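Long-range contacts in cytosine deaminase (Klebsiella pneumoniae, PDB 4R7W), which probably catalyses the hydrolytic deamination of cytosine to uracil and ammonia, using a bound metal ion to activate water: residues Glu54-Leu59 with Leu205-Cys210; Ala88-Glu93 with Ser124-Gln129; Thr116-Thr121 with Leu144-Phe149. All blocks are in the same frame, centred on the assembly; numbering follows the deposited sequence.

In the fold
All three contacts belong to the amidohydrolase barrel, and interactions 1 and 3 lie in its buried core. Interaction 1 spans the barrel interior: strands 47-57 and 205-210 are not neighbours, and histidines sharing one iron, with a water, join them. Interaction 3 is a true neighbour pair in the wall, where backbone hydrogen bonds dominate. They meet because strands 47-57 and 111-119 are neighbours in the sheet: Ile-57 O meets His-117 N, and Phe-149 packs on His-209. Interaction 2 lies in the outer helical layer, partly buried and mostly apolar, with no hydrogen bond across its segments, although helix 126-137 also packs against the valine and isoleucine of interaction 3 that face outward.

Interaction 1 (Glu54-Leu59 with Leu205-Cys210); sequences EPHIHL and LVDVHC. With FE2 (Fe (II) ion), chain L; O7U ((2R)-2-amino-2,5-dihydro-1,5,2-diazaphosphinin-6(1H)-one 2-oxide), chain M.
Asp-207 is linked to Pro-55 by a bridging water, which donates to Asp-207 OD1 and to the carbonyl Pro-55 O, each at 2.7 Å. A short acidic side chain suits this place, because its two oxygens can serve several partners inside the barrel: OD1 also forms a salt bridge with Arg-115, and OD2 bonds to the Ser-240 hydroxyl, which in turn meets His-56 ND1. Ser-240, itself held by Asp-207, can thus fix the rotation of the His-56 ring, a second shell that leaves NE2 for the metal.

Two residues further on, His-209 reaches the iron through NE2 at 2.5 Å. Its CG lies anti to the carbonyl carbon (chi1 -73°), which sets the ring beside the backbone N and brings NE2 to the ion. His-56 turns its edge to the face of this ring in an offset edge-to-face pair, planes 64° apart, and binds the iron through NE2 at 2.3 Å. From the opposite direction comes His-58, whose NE2 lies in the plane of the His-209 ring, at its edge, and binds the metal as well. The ligand adds its phosphoryl O4, 2.2 Å from the iron, and Asp-308 completes the site.

Histidine suits all three positions, offering an in-plane nitrogen donor on a rigid ring. An oxygen on tetrahedral phosphorus bound to iron is consistent with mimicry of the intermediate formed when metal-activated water attacks the cytosine ring.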
loop_
_atom_site.group_PDB
_atom_site.type_symbol
_atom_site.label_atom_id
_atom_site.label_comp_id
_atom_site.label_asym_id
_atom_site.label_seq_id
_atom_site.Cartn_x
_atom_site.Cartn_y
_atom_site.Cartn_z
ATOM N N GLU B 54 -1.656 16.962 -4.707
ATOM C CA GLU B 54 -1.962 15.890 -5.644
ATOM C C GLU B 54 -1.579 16.441 -6.998
ATOM O O GLU B 54 -2.333 17.207 -7.571
ATOM C CB GLU B 54 -3.451 15.539 -5.600
ATOM C CG GLU B 54 -3.869 14.501 -6.632
ATOM C CD GLU B 54 -2.868 13.375 -6.738
ATOM O OE1 GLU B 54 -2.970 12.419 -5.958
ATOM O OE2 GLU B 54 -1.961 13.452 -7.586
ATOM N N PRO B 55 -0.370 16.120 -7.478
ATOM C CA PRO B 55 0.118 16.786 -8.685
ATOM C C PRO B 55 -0.317 16.081 -9.963
ATOM O O PRO B 55 0.100 16.491 -11.036
ATOM C CB PRO B 55 1.626 16.661 -8.551
ATOM C CG PRO B 55 1.791 15.312 -7.893
ATOM C CD PRO B 55 0.637 15.201 -6.913
ATOM N N HIS B 56 -1.128 15.042 -9.857
ATOM C CA HIS B 56 -1.547 14.324 -11.062
ATOM C C HIS B 56 -2.801 13.500 -10.814
ATOM O O HIS B 56 -2.729 12.406 -10.249
ATOM C CB HIS B 56 -0.413 13.410 -11.560
ATOM C CG HIS B 56 -0.687 12.774 -12.891
ATOM N ND1 HIS B 56 0.184 12.871 -13.954
ATOM C CD2 HIS B 56 -1.738 12.046 -13.332
ATOM C CE1 HIS B 56 -0.309 12.216 -14.989
ATOM N NE2 HIS B 56 -1.472 11.704 -14.634
ATOM N N ILE B 57 -3.946 14.011 -11.252
ATOM C CA ILE B 57 -5.201 13.268 -11.144
ATOM C C ILE B 57 -6.137 13.505 -12.344
ATOM O O ILE B 57 -6.014 14.504 -13.047
ATOM C CB ILE B 57 -5.925 13.591 -9.831
ATOM C CG1 ILE B 57 -6.973 12.521 -9.508
ATOM C CG2 ILE B 57 -6.527 15.001 -9.878
ATOM C CD1 ILE B 57 -7.537 12.610 -8.108
ATOM N N HIS B 58 -7.059 12.573 -12.588
ATOM C CA HIS B 58 -8.031 12.744 -13.661
ATOM C C HIS B 58 -9.423 13.015 -13.103
ATOM O O HIS B 58 -10.224 12.099 -12.950
ATOM C CB HIS B 58 -8.065 11.511 -14.556
ATOM C CG HIS B 58 -6.826 11.337 -15.379
ATOM N ND1 HIS B 58 -6.767 11.669 -16.716
ATOM C CD2 HIS B 58 -5.595 10.882 -15.050
ATOM C CE1 HIS B 58 -5.551 11.431 -17.174
ATOM N NE2 HIS B 58 -4.822 10.962 -16.179
ATOM N N LEU B 59 -9.716 14.275 -12.808
ATOM C CA LEU B 59 -11.030 14.619 -12.262
ATOM C C LEU B 59 -12.192 14.453 -13.260
ATOM O O LEU B 59 -13.349 14.317 -12.866
ATOM C CB LEU B 59 -11.018 16.036 -11.707
ATOM C CG LEU B 59 -10.155 16.179 -10.453
ATOM C CD1 LEU B 59 -10.309 17.570 -9.859
ATOM C CD2 LEU B 59 -10.502 15.095 -9.431
ATOM N N LEU B 205 2.350 26.057 -18.595
ATOM C CA LEU B 205 3.175 24.972 -18.069
ATOM C C LEU B 205 2.961 23.742 -18.952
ATOM O O LEU B 205 2.032 23.722 -19.738
ATOM C CB LEU B 205 2.798 24.660 -16.613
ATOM C CG LEU B 205 2.853 25.834 -15.619
ATOM C CD1 LEU B 205 2.405 25.423 -14.222
ATOM C CD2 LEU B 205 4.235 26.444 -15.572
ATOM N N VAL B 206 3.817 22.727 -18.824
ATOM C CA VAL B 206 3.680 21.496 -19.593
ATOM C C VAL B 206 3.691 20.307 -18.635
ATOM O O VAL B 206 4.494 20.264 -17.691
ATOM C CB VAL B 206 4.849 21.325 -20.591
ATOM C CG1 VAL B 206 4.827 19.946 -21.243
ATOM C CG2 VAL B 206 4.817 22.403 -21.643
ATOM N N ASP B 207 2.794 19.352 -18.868
ATOM C CA ASP B 207 2.806 18.091 -18.126
ATOM C C ASP B 207 2.317 16.957 -19.045
ATOM O O ASP B 207 1.127 16.810 -19.289
ATOM C CB ASP B 207 1.945 18.170 -16.868
ATOM C CG ASP B 207 2.191 17.013 -15.927
ATOM O OD1 ASP B 207 2.220 17.233 -14.682
ATOM O OD2 ASP B 207 2.389 15.885 -16.423
ATOM N N VAL B 208 3.256 16.147 -19.511
ATOM C CA VAL B 208 2.987 15.150 -20.568
ATOM C C VAL B 208 2.941 13.742 -19.959
ATOM O O VAL B 208 3.780 13.409 -19.114
ATOM C CB VAL B 208 4.089 15.240 -21.663
ATOM C CG1 VAL B 208 3.904 14.178 -22.773
ATOM C CG2 VAL B 208 4.085 16.643 -22.289
ATOM N N HIS B 209 1.936 12.944 -20.334
ATOM C CA HIS B 209 1.970 11.517 -20.041
ATOM C C HIS B 209 3.020 10.951 -20.957
ATOM O O HIS B 209 2.785 10.794 -22.162
ATOM C CB HIS B 209 0.647 10.830 -20.350
ATOM C CG HIS B 209 -0.441 11.145 -19.381
ATOM N ND1 HIS B 209 -0.899 12.428 -19.169
ATOM C CD2 HIS B 209 -1.172 10.342 -18.569
ATOM C CE1 HIS B 209 -1.863 12.403 -18.265
ATOM N NE2 HIS B 209 -2.049 11.149 -17.889
ATOM N N CYS B 210 4.182 10.659 -20.396
ATOM C CA CYS B 210 5.339 10.384 -21.213
ATOM C C CYS B 210 5.789 8.948 -21.051
ATOM O O CYS B 210 6.190 8.535 -19.960
ATOM C CB CYS B 210 6.470 11.316 -20.838
ATOM S SG CYS B 210 7.741 11.419 -22.057
HETATM FE FE FE2 L . -2.722 10.101 -15.716
HETATM N N1 O7U M . -5.212 8.040 -19.250
HETATM C C2 O7U M . -3.878 7.729 -19.530
HETATM O O2 O7U M . -3.330 7.799 -20.643
HETATM N N3 O7U M . -3.071 7.314 -18.497
HETATM N N4 O7U M . -3.155 5.662 -16.348
HETATM O O4 O7U M . -2.491 8.007 -16.278
HETATM P P4 O7U M . -3.464 7.152 -16.935
HETATM C C5 O7U M . -5.188 7.581 -16.800
HETATM C C6 O7U M . -5.754 7.938 -17.896
HETATM O O HOH W 1 0.396 15.657 -13.558
#

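Interaction 2 (Ala88-Glu93 with Ser124-Gln129); sequences ASITPE and SLAALQ
Pro-92 rests on Ala-126 where two helices begin side by side, its CD 3.8 Å from Ala-126 CB. The methyl of Ala-126 points toward the other segment and is small enough to let the backbones come close, with the CA atoms of Pro-92 and Ala-126 only 5.1 Å apart. Proline suits the first turn of a helix, where its missing N-H costs no hydrogen bond, and its compact ring gives an apolar surface.

Gln-129, one turn further along, crosses the Pro-92 ring obliquely, at its CB and CG. Its chain runs extended, with chi1 160°, and this carries the amide out until NE2 lies 3.7 Å from Pro-92 CB, a packing contact with a carbon. On the other flank Ile-90 stretches its longer branch, chi2 177°, to place CD1 4.0 Å from Ala-127 CB. Its CG2, set between the backbone N and the carbonyl carbon, reaches to 4.4 Å from Ala-126 CB.

The helix starts differ. Thr-91 points away from the contact and caps the first, its OG1 accepting from Asp-94 N, whereas the second has Leu-125 at the N-cap and a weak bond from Ala-126 N to Ser-124 OG. Leu-125 points away from the contact, and its side chain packs on helix 160-170. Such a meeting of successive helix N-termini beside the strand that joins them belongs to the outer helical layer of a beta/alpha barrel.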
loop_
_atom_site.group_PDB
_atom_site.type_symbol
_atom_site.label_atom_id
_atom_site.label_comp_id
_atom_site.label_asym_id
_atom_site.label_seq_id
_atom_site.Cartn_x
_atom_site.Cartn_y
_atom_site.Cartn_z
ATOM N N ALA B 88 -19.109 9.184 -24.395
ATOM C CA ALA B 88 -20.297 9.401 -25.217
ATOM C C ALA B 88 -21.463 10.008 -24.447
ATOM O O ALA B 88 -22.355 10.599 -25.045
ATOM C CB ALA B 88 -20.736 8.107 -25.886
ATOM N N SER B 89 -21.466 9.861 -23.126
ATOM C CA SER B 89 -22.576 10.372 -22.330
ATOM C C SER B 89 -22.133 11.437 -21.343
ATOM O O SER B 89 -22.886 11.813 -20.450
ATOM C CB SER B 89 -23.290 9.238 -21.588
ATOM O OG SER B 89 -22.408 8.542 -20.733
ATOM N N ILE B 90 -20.909 11.919 -21.509
ATOM C CA ILE B 90 -20.361 12.902 -20.594
ATOM C C ILE B 90 -21.038 14.265 -20.794
ATOM O O ILE B 90 -21.318 14.686 -21.920
ATOM C CB ILE B 90 -18.813 12.983 -20.693
ATOM C CG1 ILE B 90 -18.206 13.275 -19.323
ATOM C CG2 ILE B 90 -18.367 13.997 -21.738
ATOM C CD1 ILE B 90 -16.697 13.290 -19.326
ATOM N N THR B 91 -21.343 14.920 -19.680
ATOM C CA THR B 91 -21.966 16.238 -19.694
ATOM C C THR B 91 -21.284 17.120 -18.653
ATOM O O THR B 91 -20.688 16.611 -17.698
ATOM C CB THR B 91 -23.460 16.180 -19.322
ATOM O OG1 THR B 91 -23.589 15.965 -17.913
ATOM C CG2 THR B 91 -24.197 15.094 -20.099
ATOM N N PRO B 92 -21.378 18.447 -18.826
ATOM C CA PRO B 92 -20.766 19.366 -17.861
ATOM C C PRO B 92 -21.224 19.157 -16.412
ATOM O O PRO B 92 -20.406 19.290 -15.505
ATOM C CB PRO B 92 -21.213 20.742 -18.370
ATOM C CG PRO B 92 -21.388 20.550 -19.838
ATOM C CD PRO B 92 -21.929 19.164 -19.993
ATOM N N GLU B 93 -22.495 18.834 -16.196
ATOM C CA GLU B 93 -23.026 18.751 -14.835
ATOM C C GLU B 93 -22.662 17.457 -14.114
ATOM O O GLU B 93 -22.369 17.460 -12.919
ATOM C CB GLU B 93 -24.546 18.927 -14.829
ATOM C CG GLU B 93 -25.148 18.995 -13.428
ATOM C CD GLU B 93 -24.588 20.149 -12.597
ATOM O OE1 GLU B 93 -24.366 19.955 -11.381
ATOM O OE2 GLU B 93 -24.375 21.247 -13.160
ATOM N N SER B 124 -17.026 18.402 -28.011
ATOM C CA SER B 124 -17.860 19.228 -27.128
ATOM C C SER B 124 -17.032 19.968 -26.071
ATOM O O SER B 124 -17.446 21.012 -25.565
ATOM C CB SER B 124 -18.908 18.371 -26.415
ATOM O OG SER B 124 -18.330 17.674 -25.311
ATOM N N LEU B 125 -15.870 19.411 -25.737
ATOM C CA LEU B 125 -15.048 19.902 -24.623
ATOM C C LEU B 125 -15.856 20.095 -23.328
ATOM O O LEU B 125 -15.624 21.046 -22.572
ATOM C CB LEU B 125 -14.315 21.194 -25.001
ATOM C CG LEU B 125 -13.268 21.133 -26.122
ATOM C CD1 LEU B 125 -12.717 22.528 -26.435
ATOM C CD2 LEU B 125 -12.134 20.181 -25.790
ATOM N N ALA B 126 -16.803 19.190 -23.084
ATOM C CA ALA B 126 -17.779 19.351 -22.001
ATOM C C ALA B 126 -17.144 19.283 -20.614
ATOM O O ALA B 126 -17.451 20.097 -19.741
ATOM C CB ALA B 126 -18.886 18.313 -22.118
ATOM N N ALA B 127 -16.271 18.301 -20.413
ATOM C CA ALA B 127 -15.579 18.153 -19.139
ATOM C C ALA B 127 -14.641 19.327 -18.868
ATOM O O ALA B 127 -14.518 19.797 -17.723
ATOM C CB ALA B 127 -14.805 16.840 -19.104
ATOM N N LEU B 128 -13.973 19.798 -19.914
ATOM C CA LEU B 128 -13.113 20.967 -19.769
ATOM C C LEU B 128 -13.936 22.161 -19.297
ATOM O O LEU B 128 -13.558 22.829 -18.333
ATOM C CB LEU B 128 -12.399 21.295 -21.077
ATOM C CG LEU B 128 -11.512 22.534 -20.988
ATOM C CD1 LEU B 128 -10.403 22.329 -19.953
ATOM C CD2 LEU B 128 -10.940 22.878 -22.357
ATOM N N GLN B 129 -15.072 22.405 -19.951
ATOM C CA GLN B 129 -15.955 23.498 -19.532
ATOM C C GLN B 129 -16.322 23.362 -18.048
ATOM O O GLN B 129 -16.278 24.329 -17.288
ATOM C CB GLN B 129 -17.229 23.554 -20.388
ATOM C CG GLN B 129 -18.339 24.325 -19.701
ATOM C CD GLN B 129 -19.702 24.137 -20.330
ATOM O OE1 GLN B 129 -19.825 23.912 -21.536
ATOM N NE2 GLN B 129 -20.744 24.239 -19.508
#

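Interaction 3 (Thr116-Thr121 with Leu144-Phe149); sequences THVDVT and LQIVAF. With O7U ((2R)-2-amino-2,5-dihydro-1,5,2-diazaphosphinin-6(1H)-one 2-oxide), chain M.
The ring of His-117 is held between two residues of the neighbouring strand in different ways: Val-147 lies over one of its faces, and its edge is turned to the face of Phe-149. The CH-pi contact brings Val-147 CB to 3.9 Å from the His-117 centroid, the two side chains running side by side. With Phe-149 the pair is T-shaped, planes at 82° and centroids 5.6 Å apart. His-117 CG lies anti to its carbonyl carbon (chi1 -67°), which lays the imidazole alongside Val-147; the branched valine gives this ring a broad apolar support.

Beneath these side chains five backbone bonds lock two parallel strands. Thr-116 N donates to Gln-145 O, and Thr-116 O accepts from Val-147 N at 2.7 Å. Val-118 repeats the pattern with Val-147 O and Phe-149 N, and Val-120 N closes the series on Phe-149 O at 2.8 Å. Strands 111-119 and 143-149, linked through helix 126-137, form a beta-alpha-beta crossover of the (beta/alpha)8 barrel. His-117, Val-147 and Phe-149 face its interior, where Phe-149 CZ lies 3.6 Å from the ligand's O2. On the outer face beta-branched residues pack against the helices: Val-118 CG2 meets Ile-146 CG2 at 3.6 Å, and both residues touch helix 126-137.

At the end of the strand, Asp-119 makes an Asx turn. Its OD2 accepts Thr-121 N from above the carboxylate plane and Thr-121 OG1 through its syn lone pair, at 2.6 Å, while OD1 pairs with Lys-87.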
loop_
_atom_site.group_PDB
_atom_site.type_symbol
_atom_site.label_atom_id
_atom_site.label_comp_id
_atom_site.label_asym_id
_atom_site.label_seq_id
_atom_site.Cartn_x
_atom_site.Cartn_y
_atom_site.Cartn_z
ATOM N N THR B 116 -5.187 18.631 -12.269
ATOM C CA THR B 116 -5.994 17.636 -12.955
ATOM C C THR B 116 -5.764 17.664 -14.454
ATOM O O THR B 116 -5.584 18.719 -15.051
ATOM C CB THR B 116 -7.512 17.778 -12.686
ATOM O OG1 THR B 116 -8.197 16.657 -13.258
ATOM C CG2 THR B 116 -8.069 19.053 -13.327
ATOM N N HIS B 117 -5.742 16.474 -15.045
ATOM C CA HIS B 117 -5.782 16.325 -16.492
ATOM C C HIS B 117 -7.244 16.229 -16.897
ATOM O O HIS B 117 -8.092 15.764 -16.125
ATOM C CB HIS B 117 -4.999 15.082 -16.924
ATOM C CG HIS B 117 -3.527 15.203 -16.683
ATOM N ND1 HIS B 117 -2.630 15.509 -17.683
ATOM C CD2 HIS B 117 -2.800 15.099 -15.544
ATOM C CE1 HIS B 117 -1.414 15.586 -17.173
ATOM N NE2 HIS B 117 -1.487 15.332 -15.879
ATOM N N VAL B 118 -7.546 16.738 -18.084
ATOM C CA VAL B 118 -8.889 16.702 -18.615
ATOM C C VAL B 118 -8.745 16.302 -20.063
ATOM O O VAL B 118 -7.984 16.921 -20.809
ATOM C CB VAL B 118 -9.555 18.088 -18.552
ATOM C CG1 VAL B 118 -11.024 17.992 -18.917
ATOM C CG2 VAL B 118 -9.398 18.679 -17.175
ATOM N N ASP B 119 -9.448 15.252 -20.456
ATOM C CA ASP B 119 -9.440 14.826 -21.851
ATOM C C ASP B 119 -10.040 15.883 -22.769
ATOM O O ASP B 119 -11.232 16.193 -22.699
ATOM C CB ASP B 119 -10.200 13.518 -21.987
ATOM C CG ASP B 119 -10.095 12.911 -23.379
ATOM O OD1 ASP B 119 -10.750 11.879 -23.587
ATOM O OD2 ASP B 119 -9.359 13.441 -24.246
ATOM N N VAL B 120 -9.209 16.442 -23.639
ATOM C CA VAL B 120 -9.693 17.421 -24.608
ATOM C C VAL B 120 -9.914 16.805 -25.999
ATOM O O VAL B 120 -10.271 17.522 -26.926
ATOM C CB VAL B 120 -8.761 18.648 -24.722
ATOM C CG1 VAL B 120 -8.641 19.350 -23.350
ATOM C CG2 VAL B 120 -7.390 18.232 -25.239
ATOM N N THR B 121 -9.695 15.494 -26.143
ATOM C CA THR B 121 -10.096 14.811 -27.390
ATOM C C THR B 121 -11.588 14.523 -27.344
ATOM O O THR B 121 -12.018 13.394 -27.124
ATOM C CB THR B 121 -9.271 13.525 -27.741
ATOM O OG1 THR B 121 -9.349 12.552 -26.685
ATOM C CG2 THR B 121 -7.816 13.874 -28.013
ATOM N N LEU B 144 -6.653 24.722 -7.982
ATOM C CA LEU B 144 -6.675 23.719 -9.050
ATOM C C LEU B 144 -5.960 24.206 -10.302
ATOM O O LEU B 144 -6.232 25.309 -10.784
ATOM C CB LEU B 144 -8.122 23.360 -9.400
ATOM C CG LEU B 144 -8.315 22.307 -10.496
ATOM C CD1 LEU B 144 -7.808 20.939 -10.036
ATOM C CD2 LEU B 144 -9.777 22.233 -10.918
ATOM N N GLN B 145 -5.032 23.398 -10.807
ATOM C CA GLN B 145 -4.487 23.598 -12.154
ATOM C C GLN B 145 -5.161 22.613 -13.112
ATOM O O GLN B 145 -5.490 21.487 -12.714
ATOM C CB GLN B 145 -2.973 23.370 -12.170
ATOM C CG GLN B 145 -2.182 24.318 -11.277
ATOM C CD GLN B 145 -0.673 24.082 -11.336
ATOM O OE1 GLN B 145 -0.182 23.199 -12.050
ATOM N NE2 GLN B 145 0.068 24.880 -10.579
ATOM N N ILE B 146 -5.369 23.027 -14.362
ATOM C CA ILE B 146 -6.024 22.164 -15.362
ATOM C C ILE B 146 -5.109 21.865 -16.551
ATOM O O ILE B 146 -4.598 22.796 -17.188
ATOM C CB ILE B 146 -7.318 22.806 -15.884
ATOM C CG1 ILE B 146 -8.295 23.076 -14.719
ATOM C CG2 ILE B 146 -7.932 21.960 -16.992
ATOM C CD1 ILE B 146 -9.593 23.766 -15.156
ATOM N N VAL B 147 -4.891 20.576 -16.835
ATOM C CA VAL B 147 -4.095 20.170 -17.997
ATOM C C VAL B 147 -4.951 19.788 -19.208
ATOM O O VAL B 147 -5.866 18.964 -19.110
ATOM C CB VAL B 147 -3.143 18.990 -17.674
ATOM C CG1 VAL B 147 -2.234 18.690 -18.874
ATOM C CG2 VAL B 147 -2.312 19.282 -16.437
ATOM N N ALA B 148 -4.648 20.398 -20.349
ATOM C CA ALA B 148 -5.246 20.007 -21.627
ATOM C C ALA B 148 -4.633 18.681 -22.100
ATOM O O ALA B 148 -3.561 18.660 -22.714
ATOM C CB ALA B 148 -5.017 21.092 -22.657
ATOM N N PHE B 149 -5.328 17.589 -21.814
ATOM C CA PHE B 149 -4.800 16.248 -22.030
ATOM C C PHE B 149 -5.471 15.623 -23.243
ATOM O O PHE B 149 -6.680 15.392 -23.222
ATOM C CB PHE B 149 -5.092 15.383 -20.808
ATOM C CG PHE B 149 -4.689 13.936 -20.963
ATOM C CD1 PHE B 149 -3.431 13.594 -21.448
ATOM C CD2 PHE B 149 -5.559 12.922 -20.586
ATOM C CE1 PHE B 149 -3.058 12.253 -21.581
ATOM C CE2 PHE B 149 -5.194 11.586 -20.705
ATOM C CZ PHE B 149 -3.941 11.256 -21.204
HETATM N N1 O7U M . -5.212 8.040 -19.250
HETATM C C2 O7U M . -3.878 7.729 -19.530
HETATM O O2 O7U M . -3.330 7.799 -20.643
HETATM N N3 O7U M . -3.071 7.314 -18.497
HETATM N N4 O7U M . -3.155 5.662 -16.348
HETATM O O4 O7U M . -2.491 8.007 -16.278
HETATM P P4 O7U M . -3.464 7.152 -16.935
HETATM C C5 O7U M . -5.188 7.581 -16.800
HETATM C C6 O7U M . -5.754 7.938 -17.896
#